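Local atomic coordinates of OTU domain-containing protein wMelOTU (PDB entry 6W9O), a protein that is a deubiquitinase of the OTU family of cysteine proteases, probably acting as a bacterial effector that strips ubiquitin from its targets. Residues Q46-G49 against F55-F58; P88-N93 against E129-C134; V182-I185 against H191-P194. One frame throughout, in Å; residues are numbered along the deposited sequence. Where two conformers were deposited one is given.

Contact 1: Q46-G49 against F55-F58; sequences QAIG and FDSF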
ATOM      1  N   GLN A  46       3.038  11.246  -7.561  1.00 19.93           N
ATOM      2  CA  GLN A  46       3.390  10.423  -8.705  1.00 22.15           C
ATOM      3  C   GLN A  46       4.053   9.164  -8.199  1.00 21.29           C
ATOM      4  O   GLN A  46       4.798   9.201  -7.238  1.00 26.22           O
ATOM      5  CB  GLN A  46       4.364  11.127  -9.644  1.00 26.45           C
ATOM      6  CG  GLN A  46       3.701  12.122 -10.553  1.00 42.30           C
ATOM      7  CD  GLN A  46       3.497  13.442  -9.858  1.00 53.56           C
ATOM      8  OE1 GLN A  46       4.414  13.967  -9.218  1.00 56.13           O
ATOM      9  NE2 GLN A  46       2.291  13.995  -9.971  1.00 57.16           N
ATOM     10  N   ALA A  47       3.791   8.048  -8.868  1.00 20.86           N
ATOM     11  CA  ALA A  47       4.427   6.782  -8.568  1.00 20.17           C
ATOM     12  C   ALA A  47       5.167   6.314  -9.820  1.00 21.96           C
ATOM     13  O   ALA A  47       4.799   6.658 -10.962  1.00 24.86           O
ATOM     14  CB  ALA A  47       3.345   5.720  -8.199  1.00 22.25           C
ATOM     15  N   ILE A  48       6.196   5.492  -9.602  1.00 22.05           N
ATOM     16  CA  ILE A  48       6.906   4.865 -10.708  0.65 23.06           C
ATOM     17  C   ILE A  48       5.949   3.987 -11.514  1.00 24.18           C
ATOM     18  O   ILE A  48       4.987   3.428 -10.975  1.00 27.26           O
ATOM     19  CB  ILE A  48       8.073   4.058 -10.111  0.65 24.23           C
ATOM     20  CG1 ILE A  48       9.073   3.717 -11.209  0.65 25.21           C
ATOM     21  CG2 ILE A  48       7.560   2.812  -9.376  0.65 24.46           C
ATOM     22  CD1 ILE A  48      10.494   3.621 -10.684  0.65 32.13           C
ATOM     23  N   GLY A  49       6.211   3.872 -12.804  1.00 23.71           N
ATOM     24  CA  GLY A  49       5.304   3.139 -13.678  1.00 27.35           C
ATOM     25  C   GLY A  49       5.884   1.891 -14.327  1.00 33.80           C
ATOM     26  O   GLY A  49       5.516   1.535 -15.463  1.00 34.47           O
ATOM     27  N   PHE A  55       3.866  -0.445  -4.560  1.00 12.41           N
ATOM     28  CA  PHE A  55       4.952  -0.383  -3.576  1.00 13.58           C
ATOM     29  C   PHE A  55       5.508   1.021  -3.472  1.00 15.24           C
ATOM     30  O   PHE A  55       5.822   1.502  -2.349  1.00 14.80           O
ATOM     31  CB  PHE A  55       6.045  -1.371  -3.998  1.00 13.47           C
ATOM     32  CG  PHE A  55       5.527  -2.798  -4.061  1.00 12.47           C
ATOM     33  CD1 PHE A  55       5.356  -3.550  -2.921  1.00 13.28           C
ATOM     34  CD2 PHE A  55       5.190  -3.339  -5.299  1.00 13.72           C
ATOM     35  CE1 PHE A  55       4.844  -4.823  -2.981  1.00 14.98           C
ATOM     36  CE2 PHE A  55       4.683  -4.628  -5.357  1.00 14.51           C
ATOM     37  CZ  PHE A  55       4.520  -5.366  -4.218  1.00 14.82           C
ATOM     38  N   ASP A  56       5.652   1.694  -4.608  1.00 13.48           N
ATOM     39  CA  ASP A  56       6.188   3.064  -4.600  1.00 12.74           C
ATOM     40  C   ASP A  56       5.204   4.033  -3.948  1.00 15.68           C
ATOM     41  O   ASP A  56       5.638   4.988  -3.255  1.00 15.46           O
ATOM     42  CB  ASP A  56       6.487   3.499  -6.028  1.00 16.00           C
ATOM     43  CG  ASP A  56       7.348   4.757  -6.086  1.00 18.08           C
ATOM     44  OD1 ASP A  56       8.423   4.727  -5.434  1.00 19.58           O
ATOM     45  OD2 ASP A  56       7.026   5.717  -6.844  1.00 20.05           O
ATOM     46  N   SER A  57       3.908   3.858  -4.160  1.00 14.47           N
ATOM     47  CA  SER A  57       2.927   4.737  -3.501  1.00 12.69           C
ATOM     48  C   SER A  57       2.934   4.512  -1.997  1.00 12.74           C
ATOM     49  O   SER A  57       2.982   5.482  -1.200  1.00 13.17           O
ATOM     50  CB  SER A  57       1.526   4.423  -4.047  1.00 12.50           C
ATOM     51  OG  SER A  57       1.453   4.740  -5.425  1.00 14.23           O
ATOM     52  N   PHE A  58       2.955   3.243  -1.566  1.00 13.07           N
ATOM     53  CA  PHE A  58       3.040   2.928  -0.137  1.00 13.39           C
ATOM     54  C   PHE A  58       4.311   3.504   0.468  1.00 12.31           C
ATOM     55  O   PHE A  58       4.271   4.112   1.541  1.00 15.32           O
ATOM     56  CB  PHE A  58       3.011   1.393   0.030  1.00 13.29           C
ATOM     57  CG  PHE A  58       2.902   0.916   1.458  1.00 12.50           C
ATOM     58  CD1 PHE A  58       1.664   0.485   1.974  1.00 14.08           C
ATOM     59  CD2 PHE A  58       4.037   0.853   2.287  1.00 14.69           C
ATOM     60  CE1 PHE A  58       1.576   0.061   3.310  1.00 16.26           C
ATOM     61  CE2 PHE A  58       3.926   0.381   3.605  1.00 16.16           C
ATOM     62  CZ  PHE A  58       2.659   0.037   4.097  1.00 16.38           C
TER
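Asp56 and Ile48 illustrate how a carboxylate on a helix can hold a loop by its backbone. Asp56 OD2 accepts a hydrogen bond from the amide N of Ile48 at 2.9 Å, the N-H pointing well at the oxygen (157°) but arriving from above the carboxylate plane, 40° out of it. The aspartate can offer this oxygen because CG stands anti to its own backbone N (chi1 -166°), which carries the carboxylate out from the helix to the loop. Its other oxygen, OD1, is taken by a salt bridge to Arg59 one turn further along, which should help to fix the rotation of the group. Helix 53-66 is the central helix of the OTU fold, and in this family its start, where Cys53 sits, is the usual place of the nucleophile; the loop 46-49 leads up to that point. Ala47 fits in beside the bond: its CA lies 3.3 Å from Asp56 OD2, and its CB meets Ser57 OG at 3.5 Å, a hydroxyl hydrogen-bonded to the carbonyl of Cys53. In one of its two conformers Ile48 runs across the aspartate at about a right angle, CG2 lying 3.6 Å from Asp56 CB.

Contact 2: P88-N93 against E129-C134; sequences PKWFTN and EGRILC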
ATOM      1  N   PRO A  88       0.604 -17.305   7.764  1.00 18.41           N
ATOM      2  CA  PRO A  88      -0.718 -17.735   8.238  1.00 19.47           C
ATOM      3  C   PRO A  88      -1.670 -17.997   7.074  1.00 19.67           C
ATOM      4  O   PRO A  88      -1.439 -17.622   5.924  1.00 19.70           O
ATOM      5  CB  PRO A  88      -1.196 -16.540   9.045  1.00 21.03           C
ATOM      6  CG  PRO A  88      -0.478 -15.359   8.462  1.00 33.22           C
ATOM      7  CD  PRO A  88       0.900 -15.898   8.083  1.00 25.98           C
ATOM      8  N   LYS A  89      -2.775 -18.651   7.427  1.00 19.70           N
ATOM      9  CA  LYS A  89      -3.675 -19.240   6.436  1.00 19.46           C
ATOM     10  C   LYS A  89      -4.355 -18.191   5.574  1.00 20.26           C
ATOM     11  O   LYS A  89      -4.726 -18.505   4.435  1.00 21.39           O
ATOM     12  CB  LYS A  89      -4.693 -20.150   7.133  1.00 20.66           C
ATOM     13  CG  LYS A  89      -4.057 -21.441   7.587  1.00 22.93           C
ATOM     14  CD  LYS A  89      -4.968 -22.217   8.512  1.00 26.05           C
ATOM     15  CE  LYS A  89      -4.337 -23.555   8.926  1.00 31.86           C
ATOM     16  NZ  LYS A  89      -5.273 -24.491   9.635  1.00 36.81           N
ATOM     17  N   TRP A  90      -4.567 -16.976   6.067  1.00 17.97           N
ATOM     18  CA  TRP A  90      -5.189 -15.971   5.194  1.00 17.64           C
ATOM     19  C   TRP A  90      -4.412 -15.844   3.893  1.00 21.82           C
ATOM     20  O   TRP A  90      -4.989 -15.699   2.801  1.00 19.39           O
ATOM     21  CB  TRP A  90      -5.342 -14.604   5.883  1.00 17.50           C
ATOM     22  CG  TRP A  90      -4.095 -13.770   5.983  1.00 16.11           C
ATOM     23  CD1 TRP A  90      -3.292 -13.626   7.098  1.00 17.49           C
ATOM     24  CD2 TRP A  90      -3.536 -12.945   4.973  1.00 15.38           C
ATOM     25  NE1 TRP A  90      -2.252 -12.812   6.804  1.00 15.58           N
ATOM     26  CE2 TRP A  90      -2.361 -12.366   5.503  1.00 16.06           C
ATOM     27  CE3 TRP A  90      -3.874 -12.687   3.635  1.00 16.22           C
ATOM     28  CZ2 TRP A  90      -1.548 -11.481   4.760  1.00 14.78           C
ATOM     29  CZ3 TRP A  90      -3.067 -11.839   2.885  1.00 17.84           C
ATOM     30  CH2 TRP A  90      -1.913 -11.216   3.449  1.00 15.50           C
ATOM     31  N   PHE A  91      -3.091 -15.936   3.978  1.00 16.95           N
ATOM     32  CA  PHE A  91      -2.243 -15.640   2.840  1.00 16.32           C
ATOM     33  C   PHE A  91      -2.285 -16.776   1.857  1.00 21.15           C
ATOM     34  O   PHE A  91      -2.504 -16.543   0.661  1.00 20.79           O
ATOM     35  CB  PHE A  91      -0.797 -15.393   3.339  1.00 17.48           C
ATOM     36  CG  PHE A  91       0.197 -15.273   2.223  1.00 15.50           C
ATOM     37  CD1 PHE A  91       1.014 -16.338   1.857  1.00 17.86           C
ATOM     38  CD2 PHE A  91       0.248 -14.089   1.531  1.00 15.64           C
ATOM     39  CE1 PHE A  91       1.927 -16.189   0.782  1.00 18.06           C
ATOM     40  CE2 PHE A  91       1.170 -13.909   0.453  1.00 15.40           C
ATOM     41  CZ  PHE A  91       1.976 -14.957   0.096  1.00 15.79           C
ATOM     42  N   THR A  92      -2.068 -18.001   2.326  1.00 19.31           N
ATOM     43  CA  THR A  92      -2.146 -19.131   1.407  1.00 20.62           C
ATOM     44  C   THR A  92      -3.547 -19.257   0.834  1.00 26.65           C
ATOM     45  O   THR A  92      -3.700 -19.608  -0.346  1.00 31.60           O
ATOM     46  CB  THR A  92      -1.676 -20.406   2.105  1.00 23.80           C
ATOM     47  OG1 THR A  92      -2.373 -20.603   3.357  1.00 28.40           O
ATOM     48  CG2 THR A  92      -0.201 -20.316   2.417  1.00 29.33           C
ATOM     49  N   ASN A  93      -4.573 -18.925   1.624  1.00 24.64           N
ATOM     50  CA  ASN A  93      -5.950 -18.965   1.112  1.00 26.55           C
ATOM     51  C   ASN A  93      -6.133 -17.943  -0.014  1.00 27.09           C
ATOM     52  O   ASN A  93      -6.902 -18.163  -0.953  1.00 29.36           O
ATOM     53  CB  ASN A  93      -6.961 -18.616   2.215  1.00 28.33           C
ATOM     54  CG  ASN A  93      -7.156 -19.728   3.280  1.00 32.11           C
ATOM     55  OD1 ASN A  93      -6.733 -20.863   3.115  1.00 35.94           O
ATOM     56  ND2 ASN A  93      -7.797 -19.363   4.389  1.00 36.16           N
ATOM     57  N   GLU A 129      -0.339  -7.846  -0.538  1.00 13.88           N
ATOM     58  CA  GLU A 129       0.888  -7.158  -0.145  1.00 13.05           C
ATOM     59  C   GLU A 129       0.598  -6.026   0.801  1.00 13.36           C
ATOM     60  O   GLU A 129       1.399  -5.779   1.717  1.00 13.54           O
ATOM     61  CB  GLU A 129       1.597  -6.646  -1.391  1.00 14.80           C
ATOM     62  CG  GLU A 129       2.213  -7.813  -2.241  1.00 13.53           C
ATOM     63  CD  GLU A 129       1.192  -8.602  -3.007  1.00 14.87           C
ATOM     64  OE1 GLU A 129       0.309  -7.985  -3.633  1.00 15.63           O
ATOM     65  OE2 GLU A 129       1.288  -9.838  -2.961  1.00 15.90           O
ATOM     66  N   GLY A 130      -0.522  -5.310   0.633  1.00 12.18           N
ATOM     67  CA  GLY A 130      -0.819  -4.225   1.594  1.00 14.35           C
ATOM     68  C   GLY A 130      -0.989  -4.749   3.012  1.00 13.25           C
ATOM     69  O   GLY A 130      -0.452  -4.183   3.972  1.00 14.61           O
ATOM     70  N   ARG A 131      -1.673  -5.875   3.176  1.00 13.05           N
ATOM     71  CA  ARG A 131      -1.867  -6.464   4.496  1.00 13.35           C
ATOM     72  C   ARG A 131      -0.531  -6.902   5.106  1.00 12.94           C
ATOM     73  O   ARG A 131      -0.271  -6.672   6.310  1.00 14.14           O
ATOM     74  CB  ARG A 131      -2.847  -7.633   4.383  1.00 15.43           C
ATOM     75  CG  ARG A 131      -3.079  -8.306   5.721  1.00 16.84           C
ATOM     76  CD  ARG A 131      -4.314  -9.272   5.618  1.00 18.93           C
ATOM     77  NE  ARG A 131      -4.509  -9.939   6.897  1.00 20.96           N
ATOM     78  CZ  ARG A 131      -5.498 -10.810   7.124  1.00 21.63           C
ATOM     79  NH1 ARG A 131      -6.359 -11.077   6.160  1.00 25.94           N
ATOM     80  NH2 ARG A 131      -5.606 -11.381   8.304  1.00 30.49           N
ATOM     81  N   ILE A 132       0.351  -7.481   4.285  1.00 12.24           N
ATOM     82  CA  ILE A 132       1.676  -7.887   4.767  1.00 15.00           C
ATOM     83  C   ILE A 132       2.464  -6.666   5.235  1.00 13.21           C
ATOM     84  O   ILE A 132       3.103  -6.691   6.298  1.00 14.73           O
ATOM     85  CB  ILE A 132       2.456  -8.625   3.655  1.00 13.81           C
ATOM     86  CG1 ILE A 132       1.803  -9.971   3.335  1.00 13.94           C
ATOM     87  CG2 ILE A 132       3.970  -8.744   4.082  1.00 15.53           C
ATOM     88  CD1 ILE A 132       2.319 -10.584   1.989  1.00 15.61           C
ATOM     89  N   LEU A 133       2.438  -5.576   4.453  1.00 14.01           N
ATOM     90  CA  LEU A 133       3.256  -4.421   4.825  1.00 14.18           C
ATOM     91  C   LEU A 133       2.656  -3.679   6.013  1.00 14.23           C
ATOM     92  O   LEU A 133       3.396  -3.064   6.806  1.00 15.06           O
ATOM     93  CB  LEU A 133       3.400  -3.493   3.623  1.00 15.63           C
ATOM     94  CG  LEU A 133       4.069  -4.159   2.412  1.00 13.91           C
ATOM     95  CD1 LEU A 133       4.033  -3.207   1.221  1.00 14.15           C
ATOM     96  CD2 LEU A 133       5.518  -4.574   2.807  1.00 15.69           C
ATOM     97  N   CYS A 134       1.328  -3.685   6.169  1.00 14.36           N
ATOM     98  CA  CYS A 134       0.712  -3.063   7.334  1.00 15.12           C
ATOM     99  C   CYS A 134       1.180  -3.785   8.588  1.00 16.94           C
ATOM    100  O   CYS A 134       1.493  -3.158   9.627  1.00 17.42           O
ATOM    101  CB  CYS A 134      -0.817  -3.199   7.210  1.00 14.65           C
ATOM    102  SG  CYS A 134      -1.484  -1.923   6.133  1.00 16.66           S
TER
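The guanidinium of Arg131 lies flat on the indole of Trp90, a clear example of a cation stacked on an aromatic ring. The two planes are only 3° apart, with Arg131 CZ 3.5 Å from the centroid of the Trp90 five-membered ring, a cation-pi contact made over the face. Further back along the same chain, Arg131 CD sits 3.5 Å from the centroid of the six-membered ring of Trp90, so a CH-pi contact continues the stack. The arginine reaches this far because it is fully extended, all four torsions anti. On Trp90, CG lies between the backbone N and the carbonyl carbon (chi1 77°), and the indole slides past the arginine in the reverse direction. Phe91 CB covers the ring's second face, while Arg131 NE is hydrogen-bonded to the carbonyl of Asn162, which should help hold the guanidinium flat on the ring. Ile132 adds two apolar carbons: CG1 at the indole edge, 3.9 Å from Trp90 CH2, and CD1, 3.8 Å from Phe91 CE2. The axes of the short helical segments 89-93 and 129-134 come within 11.5 Å, their N-to-C directions 161° apart: a nearly antiparallel helix pair in the OTU domain, bridged by long side chains.

Contact 3: V182-I185 against H191-P194; sequences VHII and HFEP
Ile185 O is gripped from several directions: Glu193 N donates to it at 3.0 Å in the carbonyl plane, Phe192 CA brings a CA-H...O contact at 3.2 Å, and a water donates toward it from 2.9 Å. The same water also donates toward Glu193 OE1 at 2.6 Å, but the sharing of its protons is unsettled, and the OE1 leg depends on the glutamate conformer, one of two. The return bond is the shorter and straighter: Ile185 N to Glu193 O is 2.8 Å, with 171° at the hydrogen and the donor nearly along the C=O axis. Together the two bonds make Ile185 and Glu193 a hydrogen-bonded antiparallel pair, while Ile184 and Pro194 next to it form a non-hydrogen-bonded pair whose side chains diverge.

These are neighbouring strands of a beta hairpin, 181-188 and 191-197, inside the mixed sheet of the OTU domain; the short segments meet at 134°, so the hairpin is strongly twisted here. His191, in the second strand segment, is probably the catalytic histidine, as in other OTU proteases. Strand 140-146 flanks the first strand, strand 42-44 the second.

On the sheet face turned to helix 53-66, Ile184 directs CG1 between its backbone N and carbonyl carbon (chi1 69°), and the extended end brings CD1 to within 3.5 Å of Phe192 CD1. The Phe192 ring also packs edge-to-face with Phe54 of that helix. On the other face Ile185 CG2 rests 3.9 Å from Glu193 CB, and both side chains touch Val44 of the edge strand.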
ATOM      1  N   VAL A 182      -1.299   5.255   6.312  1.00 12.74           N
ATOM      2  CA  VAL A 182      -0.723   5.675   5.050  1.00 11.82           C
ATOM      3  C   VAL A 182      -1.852   5.704   4.018  1.00 14.10           C
ATOM      4  O   VAL A 182      -2.915   5.081   4.195  1.00 14.46           O
ATOM      5  CB  VAL A 182       0.437   4.767   4.611  1.00 15.20           C
ATOM      6  CG1 VAL A 182       1.615   4.908   5.628  1.00 15.11           C
ATOM      7  CG2 VAL A 182       0.007   3.353   4.583  1.00 15.57           C
ATOM      8  N   HIS A 183      -1.668   6.486   2.943  1.00 11.59           N
ATOM      9  CA  HIS A 183      -2.776   6.800   2.027  1.00 10.60           C
ATOM     10  C   HIS A 183      -2.348   6.658   0.581  1.00 11.76           C
ATOM     11  O   HIS A 183      -1.336   7.227   0.178  1.00 12.98           O
ATOM     12  CB  HIS A 183      -3.236   8.278   2.205  1.00 11.89           C
ATOM     13  CG  HIS A 183      -3.621   8.614   3.610  1.00 10.45           C
ATOM     14  ND1 HIS A 183      -4.916   8.507   4.074  1.00 12.86           N
ATOM     15  CD2 HIS A 183      -2.878   9.119   4.631  1.00 12.85           C
ATOM     16  CE1 HIS A 183      -4.942   8.892   5.352  1.00 13.84           C
ATOM     17  NE2 HIS A 183      -3.722   9.281   5.703  1.00 13.93           N
ATOM     18  N   ILE A 184      -3.171   5.942  -0.207  1.00 11.60           N
ATOM     19  CA  ILE A 184      -2.918   5.831  -1.641  1.00 11.23           C
ATOM     20  C   ILE A 184      -4.242   5.932  -2.363  1.00 11.57           C
ATOM     21  O   ILE A 184      -5.316   5.739  -1.780  1.00 13.31           O
ATOM     22  CB  ILE A 184      -2.167   4.533  -2.028  1.00 12.38           C
ATOM     23  CG1 ILE A 184      -3.102   3.332  -1.816  1.00 13.41           C
ATOM     24  CG2 ILE A 184      -0.862   4.383  -1.221  1.00 13.44           C
ATOM     25  CD1 ILE A 184      -2.384   2.000  -2.163  1.00 14.06           C
ATOM     26  N   ILE A 185      -4.164   6.284  -3.632  1.00 12.52           N
ATOM     27  CA  ILE A 185      -5.375   6.445  -4.447  1.00 13.68           C
ATOM     28  C   ILE A 185      -5.321   5.483  -5.620  1.00 15.18           C
ATOM     29  O   ILE A 185      -4.253   5.259  -6.202  1.00 14.24           O
ATOM     30  CB  ILE A 185      -5.606   7.919  -4.835  1.00 20.79           C
ATOM     31  CG1 ILE A 185      -6.922   8.134  -5.602  1.00 23.08           C
ATOM     32  CG2 ILE A 185      -4.433   8.505  -5.564  1.00 23.25           C
ATOM     33  CD1 ILE A 185      -7.440   9.640  -5.421  1.00 23.42           C
ATOM     34  N   HIS A 191      -3.806   0.215 -10.488  1.00 13.88           N
ATOM     35  CA  HIS A 191      -3.021   1.442 -10.677  1.00 12.03           C
ATOM     36  C   HIS A 191      -3.134   2.290  -9.430  1.00 14.81           C
ATOM     37  O   HIS A 191      -4.254   2.609  -9.003  1.00 15.17           O
ATOM     38  CB  HIS A 191      -3.600   2.207 -11.863  1.00 14.98           C
ATOM     39  CG  HIS A 191      -3.390   1.488 -13.144  1.00 14.56           C
ATOM     40  ND1 HIS A 191      -2.407   1.844 -14.051  1.00 16.63           N
ATOM     41  CD2 HIS A 191      -4.058   0.446 -13.694  1.00 15.07           C
ATOM     42  CE1 HIS A 191      -2.482   1.035 -15.105  1.00 17.32           C
ATOM     43  NE2 HIS A 191      -3.440   0.149 -14.888  1.00 17.78           N
ATOM     44  N   PHE A 192      -1.985   2.683  -8.863  1.00 12.59           N
ATOM     45  CA  PHE A 192      -1.987   3.448  -7.617  1.00 13.10           C
ATOM     46  C   PHE A 192      -1.060   4.644  -7.722  1.00 13.67           C
ATOM     47  O   PHE A 192      -0.056   4.625  -8.434  1.00 15.40           O
ATOM     48  CB  PHE A 192      -1.470   2.562  -6.469  1.00 14.06           C
ATOM     49  CG  PHE A 192      -2.366   1.382  -6.209  1.00 13.34           C
ATOM     50  CD1 PHE A 192      -3.518   1.543  -5.464  1.00 13.18           C
ATOM     51  CD2 PHE A 192      -2.050   0.142  -6.745  1.00 12.38           C
ATOM     52  CE1 PHE A 192      -4.387   0.480  -5.277  1.00 14.66           C
ATOM     53  CE2 PHE A 192      -2.920  -0.962  -6.586  1.00 14.45           C
ATOM     54  CZ  PHE A 192      -4.105  -0.791  -5.830  1.00 15.11           C
ATOM     55  N   GLU A 193      -1.393   5.681  -6.947  1.00 12.46           N
ATOM     56  CA  GLU A 193      -0.528   6.839  -6.705  0.53 13.95           C
ATOM     57  C   GLU A 193      -0.577   7.125  -5.225  1.00 12.88           C
ATOM     58  O   GLU A 193      -1.548   6.786  -4.543  1.00 12.84           O
ATOM     59  CB  GLU A 193      -1.068   8.074  -7.435  0.53 15.01           C
ATOM     60  CG  GLU A 193      -0.913   8.068  -8.979  0.53 16.95           C
ATOM     61  CD  GLU A 193      -2.121   8.735  -9.675  0.53 19.16           C
ATOM     62  OE1 GLU A 193      -3.266   8.308  -9.417  0.53 28.71           O
ATOM     63  OE2 GLU A 193      -1.946   9.681 -10.448  0.53 24.80           O
ATOM     64  N   PRO A 194       0.460   7.755  -4.658  1.00 12.88           N
ATOM     65  CA  PRO A 194       0.428   8.121  -3.241  1.00 13.01           C
ATOM     66  C   PRO A 194      -0.480   9.344  -3.074  1.00 12.09           C
ATOM     67  O   PRO A 194      -0.544  10.242  -3.914  1.00 14.92           O
ATOM     68  CB  PRO A 194       1.902   8.495  -2.941  1.00 13.43           C
ATOM     69  CG  PRO A 194       2.397   9.057  -4.230  1.00 13.82           C
ATOM     70  CD  PRO A 194       1.720   8.158  -5.330  1.00 16.47           C
TER
HETATM   71  O   HOH W   1      -4.328   5.920  -9.073  1.00 19.76           O

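Contacts 1 and 3 are neighbours, their centres about 8 Å apart: Ser57 OG of the helix lies 3.1 Å from Glu193 C, and Ala47 CB is 3.6 Å from Phe192 O, so helix, loop and hairpin form one continuous packed unit. Contact 2 stands about 20 Å from contact 1 and about 19 Å from contact 3, centre to centre, yet it joins contact 1 through Phe58 CZ against Leu133 CB at 3.6 Å and Phe55 CZ against Glu129 CG at 3.9 Å; with contact 3 it shares no touch. By analogy with other OTU proteases, Cys53, just before 55-58 of contact 1, and His191 of contact 3 are probably catalytic; contact 2 is more remote.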